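Local coordinates for protein replicative DNA helicase (Helicobacter pylori, PDB 3GXV) that probably unwinds duplex DNA at the replication fork as a hexameric, ATP-driven helicase and works together with primase through its N-terminal domain, at residues Y42-F48 / D81-F86; P37-Y41 / K107-F111. All blocks are in the same frame, centred on the assembly; numbering follows the deposited sequence.

Leaving helices 3-23 and 27-32, the chain first reaches 37-41, a short 3-10 turn and loop, and runs straight on through Tyr-42 into helix 43-57. Contact 1 closes the smaller loop: 42-48, at the start of helix 43-57, meets 81-86 on helix 79-87. After a further connection comes helix 95-119, and contact 2 joins its residues 107-111 to 37-41. The loop of contact 1 is therefore nested inside that of contact 2. Their centres lie about 16 Å apart, yet they touch where Phe-40 and Pro-37 pack against Asn-45 and Gly-46. Together they tie the beginning of helix 43-57 and the loop before it to two successive helices.

Contact 1: Y42-F48 / D81-F86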
loop_
_atom_site.group_PDB
_atom_site.type_symbol
_atom_site.label_atom_id
_atom_site.label_comp_id
_atom_site.label_asym_id
_atom_site.label_seq_id
_atom_site.Cartn_x
_atom_site.Cartn_y
_atom_site.Cartn_z
ATOM N N TYR B 42 -19.804 -8.176 -8.480
ATOM C CA TYR B 42 -18.899 -9.200 -8.992
ATOM C C TYR B 42 -18.153 -9.706 -7.751
ATOM O O TYR B 42 -17.355 -8.985 -7.167
ATOM C CB TYR B 42 -17.916 -8.584 -9.979
ATOM C CG TYR B 42 -17.086 -9.600 -10.703
ATOM C CD1 TYR B 42 -17.688 -10.672 -11.356
ATOM C CD2 TYR B 42 -15.698 -9.496 -10.748
ATOM C CE1 TYR B 42 -16.935 -11.610 -12.033
ATOM C CE2 TYR B 42 -14.936 -10.429 -11.422
ATOM C CZ TYR B 42 -15.561 -11.485 -12.067
ATOM O OH TYR B 42 -14.827 -12.408 -12.775
ATOM N N PRO B 43 -18.418 -10.948 -7.331
ATOM C CA PRO B 43 -17.787 -11.549 -6.150
ATOM C C PRO B 43 -16.279 -11.369 -5.993
ATOM O O PRO B 43 -15.795 -11.109 -4.898
ATOM C CB PRO B 43 -18.188 -13.019 -6.257
ATOM C CG PRO B 43 -19.509 -12.946 -6.937
ATOM C CD PRO B 43 -19.250 -11.939 -8.028
ATOM N N PRO B 44 -15.513 -11.530 -7.081
ATOM C CA PRO B 44 -14.057 -11.361 -6.954
ATOM C C PRO B 44 -13.640 -9.959 -6.478
ATOM O O PRO B 44 -12.551 -9.783 -5.913
ATOM C CB PRO B 44 -13.557 -11.681 -8.358
ATOM C CG PRO B 44 -14.539 -12.741 -8.804
ATOM C CD PRO B 44 -15.860 -12.139 -8.380
ATOM N N ASN B 45 -14.497 -8.969 -6.723
ATOM C CA ASN B 45 -14.213 -7.600 -6.309
ATOM C C ASN B 45 -14.447 -7.478 -4.813
ATOM O O ASN B 45 -13.761 -6.726 -4.130
ATOM C CB ASN B 45 -15.107 -6.603 -7.050
ATOM C CG ASN B 45 -14.753 -6.474 -8.529
ATOM O OD1 ASN B 45 -13.668 -6.865 -8.962
ATOM N ND2 ASN B 45 -15.667 -5.910 -9.305
ATOM N N GLY B 46 -15.444 -8.204 -4.311
ATOM C CA GLY B 46 -15.719 -8.191 -2.888
ATOM C C GLY B 46 -14.568 -8.898 -2.187
ATOM O O GLY B 46 -14.060 -8.434 -1.162
ATOM N N LEU B 47 -14.146 -10.031 -2.737
ATOM C CA LEU B 47 -13.044 -10.789 -2.158
ATOM C C LEU B 47 -11.816 -9.879 -2.059
ATOM O O LEU B 47 -11.083 -9.906 -1.056
ATOM C CB LEU B 47 -12.736 -12.027 -3.018
ATOM C CG LEU B 47 -11.618 -12.993 -2.582
ATOM C CD1 LEU B 47 -11.610 -13.146 -1.066
ATOM C CD2 LEU B 47 -11.822 -14.354 -3.258
ATOM N N PHE B 48 -11.605 -9.078 -3.107
ATOM C CA PHE B 48 -10.495 -8.130 -3.156
ATOM C C PHE B 48 -10.674 -7.116 -2.023
ATOM O O PHE B 48 -9.756 -6.895 -1.240
ATOM C CB PHE B 48 -10.480 -7.385 -4.491
ATOM C CG PHE B 48 -9.275 -6.506 -4.684
ATOM C CD1 PHE B 48 -8.128 -7.008 -5.271
ATOM C CD2 PHE B 48 -9.299 -5.164 -4.302
ATOM C CE1 PHE B 48 -7.013 -6.188 -5.475
ATOM C CE2 PHE B 48 -8.195 -4.339 -4.502
ATOM C CZ PHE B 48 -7.051 -4.850 -5.093
ATOM N N ASP B 81 -9.090 -11.075 -13.337
ATOM C CA ASP B 81 -9.895 -10.216 -12.471
ATOM C C ASP B 81 -9.037 -9.212 -11.714
ATOM O O ASP B 81 -9.517 -8.149 -11.312
ATOM C CB ASP B 81 -10.704 -11.063 -11.479
ATOM C CG ASP B 81 -11.885 -11.756 -12.136
ATOM O OD1 ASP B 81 -12.634 -11.081 -12.860
ATOM O OD2 ASP B 81 -12.073 -12.969 -11.931
ATOM N N LEU B 82 -7.770 -9.573 -11.525
ATOM C CA LEU B 82 -6.812 -8.724 -10.834
ATOM C C LEU B 82 -6.380 -7.612 -11.778
ATOM O O LEU B 82 -6.523 -6.433 -11.462
ATOM C CB LEU B 82 -5.589 -9.544 -10.393
ATOM C CG LEU B 82 -5.736 -10.545 -9.237
ATOM C CD1 LEU B 82 -4.459 -11.354 -9.091
ATOM C CD2 LEU B 82 -6.035 -9.808 -7.942
ATOM N N VAL B 83 -5.866 -7.992 -12.945
ATOM C CA VAL B 83 -5.412 -7.015 -13.930
ATOM C C VAL B 83 -6.553 -6.071 -14.282
ATOM O O VAL B 83 -6.326 -4.925 -14.682
ATOM C CB VAL B 83 -4.913 -7.700 -15.221
ATOM C CG1 VAL B 83 -3.939 -8.804 -14.874
ATOM C CG2 VAL B 83 -6.077 -8.255 -15.998
ATOM N N ALA B 84 -7.782 -6.562 -14.130
ATOM C CA ALA B 84 -8.963 -5.756 -14.416
ATOM C C ALA B 84 -9.010 -4.625 -13.399
ATOM O O ALA B 84 -9.188 -3.452 -13.743
ATOM C CB ALA B 84 -10.225 -6.611 -14.307
ATOM N N ILE B 85 -8.834 -4.989 -12.137
ATOM C CA ILE B 85 -8.862 -4.021 -11.060
ATOM C C ILE B 85 -7.662 -3.074 -11.083
ATOM O O ILE B 85 -7.838 -1.854 -10.999
ATOM C CB ILE B 85 -8.957 -4.747 -9.710
ATOM C CG1 ILE B 85 -10.290 -5.507 -9.653
ATOM C CG2 ILE B 85 -8.836 -3.753 -8.565
ATOM C CD1 ILE B 85 -10.343 -6.666 -8.663
ATOM N N PHE B 86 -6.456 -3.620 -11.222
ATOM C CA PHE B 86 -5.247 -2.793 -11.243
ATOM C C PHE B 86 -5.100 -1.874 -12.453
ATOM O O PHE B 86 -4.478 -0.817 -12.357
ATOM C CB PHE B 86 -3.992 -3.675 -11.122
ATOM C CG PHE B 86 -3.832 -4.325 -9.767
ATOM C CD1 PHE B 86 -3.597 -3.556 -8.643
ATOM C CD2 PHE B 86 -3.956 -5.698 -9.622
ATOM C CE1 PHE B 86 -3.485 -4.143 -7.384
ATOM C CE2 PHE B 86 -3.848 -6.303 -8.370
ATOM C CZ PHE B 86 -3.614 -5.524 -7.246
HETATM O O HOH W 1 -12.464 -8.314 -10.960
#
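This is a helix-helix contact within the all-helical N-terminal domain of a DnaB-type helicase: the first turns of helix 43-57 meet helix 79-87, the axes of 43-48 and 81-86 coming within 10.6 Å at a crossing angle of -70°. Its inner end is apolar. Phe-48, swung out with CG anti to its backbone N (chi1 -173°), receives CG2 of Ile-85 over one ring face, a CH-pi contact with CG2 4.2 Å from the ring centroid. The rim of the same ring points at the face of Phe-86 in an offset edge-to-face pair, planes at 75°, with Phe-48 CE1 3.9 Å from Phe-86 CZ. The outer end is polar. Tyr-42, the N-cap residue, directs OH to OD1 of Asp-81; this hydrogen bond measures 2.6 Å, but the position of OD1 is not certain. Between the two ends lies a water with Asn-45 OD1 at 2.7 Å and Asp-81 O at 3.0 Å as possible acceptors, among more than its protons can serve. Asn-45 gives its ND2 to Glu-14, which also accepts from the backbone N of Tyr-42. Helix 3-23 thus borders the contact through Glu-14 and Leu-18, the latter touching Phe-48, while helix 64-69 packs on Phe-48 through Ile-67 and on Phe-86 through Glu-64 and Arg-68.

Contact 2: P37-Y41 / K107-F111; sequences PSDFY and KRKLF
The guanidinium of Arg-108 lies with one face against the backbone and CB of Tyr-41, whose CA sits 3.9 Å above its plane toward the rim, and with the carbonyl of Asp-39 at its edge. At that edge NH2 gives a weak hydrogen bond to Asp-39 O, 3.3 Å long and bent to 137°. Water does much of the remaining work: one molecule takes a hydrogen bond from NH2 and donates to both Ser-38 O and Phe-40 O, while a second, in the guanidinium plane, accepts from NH1 at 2.9 Å and can donate to Asp-39 O, one of several acceptors competing for its protons. A bend at chi3 (-57°) turns the arginine chain toward these carbonyls. The contact is thus side chains of a long C-terminal helix, 95-119, reaching across to the 3-10 turn and loop that lead into helix 43-57, in the N-terminal domain that in DnaB helicases is joined to the ATPase part. Lys-109, the next residue in the helix, crosses Asp-39 at about a right angle, its CE 3.7 Å from Asp-39 OD1; the salt bridge from NZ to OD1 is long, at 3.9 Å. Asp-39 is held more firmly by Ser-105 of the same helix, whose OG is hydrogen-bonded to OD1, and by Glu-36 N at OD2. Phe-40 turns away from helix 95-119 to meet the ring of Phe-49, and Glu-14 of helix 3-23 takes the N-H of Tyr-41.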
loop_
_atom_site.group_PDB
_atom_site.type_symbol
_atom_site.label_atom_id
_atom_site.label_comp_id
_atom_site.label_asym_id
_atom_site.label_seq_id
_atom_site.Cartn_x
_atom_site.Cartn_y
_atom_site.Cartn_z
ATOM N N PRO B 37 -17.711 -6.230 1.910
ATOM C CA PRO B 37 -17.372 -7.036 0.723
ATOM C C PRO B 37 -18.641 -7.590 0.051
ATOM O O PRO B 37 -18.818 -7.493 -1.173
ATOM C CB PRO B 37 -16.485 -8.138 1.295
ATOM C CG PRO B 37 -15.782 -7.440 2.445
ATOM C CD PRO B 37 -16.906 -6.635 3.084
ATOM N N SER B 38 -19.529 -8.147 0.866
ATOM C CA SER B 38 -20.779 -8.718 0.388
ATOM C C SER B 38 -21.621 -7.726 -0.421
ATOM O O SER B 38 -22.598 -8.116 -1.055
ATOM C CB SER B 38 -21.597 -9.238 1.578
ATOM O OG SER B 38 -21.884 -8.201 2.511
ATOM N N ASP B 39 -21.254 -6.444 -0.411
ATOM C CA ASP B 39 -22.020 -5.467 -1.175
ATOM C C ASP B 39 -21.572 -5.322 -2.614
ATOM O O ASP B 39 -22.142 -4.522 -3.350
ATOM C CB ASP B 39 -21.981 -4.086 -0.520
ATOM C CG ASP B 39 -22.782 -4.024 0.749
ATOM O OD1 ASP B 39 -23.925 -4.534 0.763
ATOM O OD2 ASP B 39 -22.271 -3.454 1.730
ATOM N N PHE B 40 -20.553 -6.084 -3.013
ATOM C CA PHE B 40 -20.056 -6.012 -4.388
ATOM C C PHE B 40 -20.792 -7.003 -5.266
ATOM O O PHE B 40 -21.049 -8.121 -4.856
ATOM C CB PHE B 40 -18.554 -6.283 -4.451
ATOM C CG PHE B 40 -17.717 -5.129 -3.989
ATOM C CD1 PHE B 40 -17.550 -4.868 -2.628
ATOM C CD2 PHE B 40 -17.152 -4.259 -4.908
ATOM C CE1 PHE B 40 -16.837 -3.757 -2.204
ATOM C CE2 PHE B 40 -16.433 -3.135 -4.481
ATOM C CZ PHE B 40 -16.281 -2.892 -3.126
ATOM N N TYR B 41 -21.122 -6.561 -6.475
ATOM C CA TYR B 41 -21.855 -7.342 -7.469
ATOM C C TYR B 41 -21.011 -8.491 -8.029
ATOM O O TYR B 41 -21.452 -9.642 -8.059
ATOM C CB TYR B 41 -22.319 -6.386 -8.568
ATOM C CG TYR B 41 -22.777 -7.009 -9.868
ATOM C CD1 TYR B 41 -23.783 -7.976 -9.904
ATOM C CD2 TYR B 41 -22.216 -6.602 -11.070
ATOM C CE1 TYR B 41 -24.206 -8.526 -11.125
ATOM C CE2 TYR B 41 -22.633 -7.128 -12.276
ATOM C CZ TYR B 41 -23.617 -8.087 -12.298
ATOM O OH TYR B 41 -23.978 -8.620 -13.503
ATOM N N LYS B 107 -30.740 -3.021 -3.757
ATOM C CA LYS B 107 -31.747 -3.456 -4.703
ATOM C C LYS B 107 -31.755 -4.979 -4.793
ATOM O O LYS B 107 -32.818 -5.591 -4.735
ATOM C CB LYS B 107 -31.496 -2.853 -6.090
ATOM C CG LYS B 107 -31.812 -1.386 -6.180
ATOM C CD LYS B 107 -32.090 -0.950 -7.603
ATOM C CE LYS B 107 -33.386 -1.548 -8.121
ATOM N NZ LYS B 107 -33.798 -0.996 -9.445
ATOM N N ARG B 108 -30.578 -5.582 -4.930
ATOM C CA ARG B 108 -30.462 -7.039 -5.025
ATOM C C ARG B 108 -30.982 -7.722 -3.752
ATOM O O ARG B 108 -31.546 -8.816 -3.808
ATOM C CB ARG B 108 -29.003 -7.449 -5.290
ATOM C CG ARG B 108 -28.472 -7.021 -6.658
ATOM C CD ARG B 108 -27.149 -7.706 -6.988
ATOM N NE ARG B 108 -26.132 -7.453 -5.965
ATOM C CZ ARG B 108 -25.414 -6.338 -5.867
ATOM N NH1 ARG B 108 -25.583 -5.347 -6.743
ATOM N NH2 ARG B 108 -24.538 -6.204 -4.875
ATOM N N LYS B 109 -30.797 -7.066 -2.610
ATOM C CA LYS B 109 -31.280 -7.592 -1.339
ATOM C C LYS B 109 -32.806 -7.464 -1.302
ATOM O O LYS B 109 -33.503 -8.263 -0.687
ATOM C CB LYS B 109 -30.669 -6.808 -0.174
ATOM C CG LYS B 109 -29.166 -6.946 -0.054
ATOM C CD LYS B 109 -28.678 -6.369 1.266
ATOM C CE LYS B 109 -27.172 -6.184 1.265
ATOM N NZ LYS B 109 -26.441 -7.462 1.026
ATOM N N LEU B 110 -33.306 -6.438 -1.972
ATOM C CA LEU B 110 -34.728 -6.187 -2.051
ATOM C C LEU B 110 -35.377 -7.295 -2.857
ATOM O O LEU B 110 -36.383 -7.868 -2.451
ATOM C CB LEU B 110 -34.971 -4.836 -2.724
ATOM C CG LEU B 110 -34.729 -3.612 -1.836
ATOM C CD1 LEU B 110 -34.630 -2.369 -2.699
ATOM C CD2 LEU B 110 -35.856 -3.489 -0.824
ATOM N N PHE B 111 -34.772 -7.578 -4.002
ATOM C CA PHE B 111 -35.217 -8.603 -4.926
ATOM C C PHE B 111 -35.129 -10.001 -4.299
ATOM O O PHE B 111 -36.003 -10.845 -4.519
ATOM C CB PHE B 111 -34.357 -8.540 -6.189
ATOM C CG PHE B 111 -34.955 -9.250 -7.360
ATOM C CD1 PHE B 111 -35.949 -8.648 -8.122
ATOM C CD2 PHE B 111 -34.537 -10.540 -7.700
ATOM C CE1 PHE B 111 -36.519 -9.326 -9.208
ATOM C CE2 PHE B 111 -35.105 -11.217 -8.786
ATOM C CZ PHE B 111 -36.091 -10.609 -9.534
HETATM O O HOH W 2 -25.694 -7.321 -2.432
HETATM O O HOH W 3 -23.879 -8.778 -3.556
HETATM O O HOH W 4 -23.388 -3.611 -6.107
#